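Local coordinates for protein beta-galactosidase (Streptococcus pneumoniae, PDB 4CUA) that hydrolyses terminal beta-galactosides as a multi-domain pneumococcal enzyme, of which this fragment, a carbohydrate-binding module, probably recognises sugars, at residues Ser113-Asn117 with Glu118-Phe122. Residues are numbered along the deposited sequence; the frame is centred on the assembly and turned at random. Where two conformers were deposited one is given.
With EDO (1,2-ethanediol), chain H.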
# COMPACT_ATOMS: atom_id res chain seq x y z
N SER A 113 -3.66 -1.05 10.24
CA SER A 113 -3.06 -2.29 9.77
C SER A 113 -4.13 -3.39 9.55
O SER A 113 -3.77 -4.44 9.04
CB SER A 113 -2.00 -2.80 10.75
OG SER A 113 -0.79 -2.04 10.61
N PHE A 114 -5.34 -3.12 10.01
CA PHE A 114 -6.38 -4.17 10.03
C PHE A 114 -7.72 -3.63 9.60
O PHE A 114 -8.74 -3.78 10.27
CB PHE A 114 -6.49 -4.74 11.46
CG PHE A 114 -5.21 -5.25 11.97
CD1 PHE A 114 -4.76 -6.52 11.67
CD2 PHE A 114 -4.42 -4.46 12.78
CE1 PHE A 114 -3.54 -6.92 12.16
CE2 PHE A 114 -3.21 -4.88 13.28
CZ PHE A 114 -2.78 -6.13 12.98
N VAL A 115 -7.79 -2.93 8.47
CA VAL A 115 -8.99 -2.22 8.07
C VAL A 115 -10.15 -3.21 7.88
O VAL A 115 -11.29 -2.89 8.13
CB VAL A 115 -8.72 -1.37 6.82
CG1 VAL A 115 -10.00 -0.73 6.37
CG2 VAL A 115 -7.65 -0.31 7.08
N GLY A 116 -9.83 -4.41 7.47
CA GLY A 116 -10.89 -5.41 7.30
C GLY A 116 -11.61 -5.81 8.55
O GLY A 116 -12.68 -6.46 8.45
N ASN A 117 -11.06 -5.50 9.72
CA ASN A 117 -11.69 -5.79 11.02
C ASN A 117 -12.51 -4.66 11.58
O ASN A 117 -12.94 -4.73 12.75
CB ASN A 117 -10.62 -6.22 11.98
CG ASN A 117 -11.14 -7.08 13.10
OD1 ASN A 117 -12.05 -7.87 12.90
ND2 ASN A 117 -10.53 -6.93 14.28
N GLU A 118 -12.84 -3.65 10.79
CA GLU A 118 -13.69 -2.53 11.23
C GLU A 118 -14.61 -2.12 10.09
O GLU A 118 -14.34 -2.47 8.96
CB GLU A 118 -12.89 -1.37 11.77
CG GLU A 118 -12.04 -0.63 10.73
CD GLU A 118 -11.17 0.42 11.37
OE1 GLU A 118 -10.14 0.08 11.96
OE2 GLU A 118 -11.47 1.65 11.32
N ASP A 119 -15.67 -1.39 10.42
CA ASP A 119 -16.57 -0.82 9.43
C ASP A 119 -15.91 0.37 8.81
O ASP A 119 -15.63 1.36 9.48
CB ASP A 119 -17.88 -0.37 10.07
CG ASP A 119 -18.73 -1.51 10.53
OD1 ASP A 119 -18.46 -2.71 10.24
OD2 ASP A 119 -19.72 -1.18 11.17
N HIS A 120 -15.63 0.25 7.53
CA HIS A 120 -14.95 1.33 6.83
C HIS A 120 -15.26 1.25 5.35
O HIS A 120 -15.26 0.19 4.77
CB HIS A 120 -13.44 1.19 7.09
CG HIS A 120 -12.68 2.43 6.74
ND1 HIS A 120 -12.31 2.71 5.45
CD2 HIS A 120 -12.28 3.48 7.48
CE1 HIS A 120 -11.67 3.86 5.42
NE2 HIS A 120 -11.67 4.37 6.63
N VAL A 121 -15.36 2.45 4.75
CA VAL A 121 -15.62 2.57 3.30
C VAL A 121 -14.63 1.81 2.46
O VAL A 121 -14.93 1.33 1.36
CB VAL A 121 -15.70 4.02 2.84
CG1 VAL A 121 -16.95 4.67 3.44
CG2 VAL A 121 -14.44 4.83 3.15
N PHE A 122 -13.42 1.67 2.94
CA PHE A 122 -12.44 0.96 2.16
C PHE A 122 -12.77 -0.51 1.92
O PHE A 122 -12.27 -1.10 1.00
CB PHE A 122 -11.03 1.01 2.78
CG PHE A 122 -10.38 2.36 2.76
CD1 PHE A 122 -10.80 3.41 1.94
CD2 PHE A 122 -9.29 2.58 3.59
CE1 PHE A 122 -10.17 4.65 1.96
CE2 PHE A 122 -8.63 3.80 3.59
CZ PHE A 122 -9.06 4.82 2.78
C1 EDO H . -15.74 6.93 6.30
O1 EDO H . -17.12 6.84 6.68
C2 EDO H . -15.02 5.73 6.95
O2 EDO H . -15.71 4.54 6.64
O HOH W 1 -9.87 -2.58 12.43
O HOH W 2 -15.52 -5.24 8.82
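Val115 meets His120 and Phe122 through a single methyl: CG1 lies 4.0 Å from CB of His120 and 4.1 Å from CB of Phe122. This methyl stands opposite the backbone nitrogen of its own residue (chi1 176°), which carries it across to both beta carbons; the two rings are met obliquely. In the backbone of the same residue, a 3-10 turn closes as Glu118 N donates to Val115 O at 3.2 Å with an N-H...O angle of 156°. The donor stands well above the carbonyl plane, and Val115 O also accepts from Asn123 ND2. One residue earlier, Asn117 N donates to Phe114 O at 2.9 Å, the same i to i+3 spacing. With CG between its own N and carbonyl carbon (chi1 67°), Glu118 brings CG within 3.5 Å of Val115 O and carries the carboxylate back beside the turn. A water donates to both Glu118 OE1 and Phe114 O, while the backbone amides of Asn111 and Lys110 engage OE1 and OE2. In His120 the ring is fixed at both nitrogens: ND1 accepts from Phe122 N at 2.9 Å, and NE2 pairs with Thr107 O. Its CE1 lies over the centre of the Phe122 ring, 3.2 Å above its plane; the Phe122 ring in turn stacks with Phe21. The arrangement is consecutive 3-10 turns followed by a loop in which a histidine ring accepts from the backbone two residues on, between strands 94-100 and 128-130 of a galactose-binding-domain-like beta-sandwich.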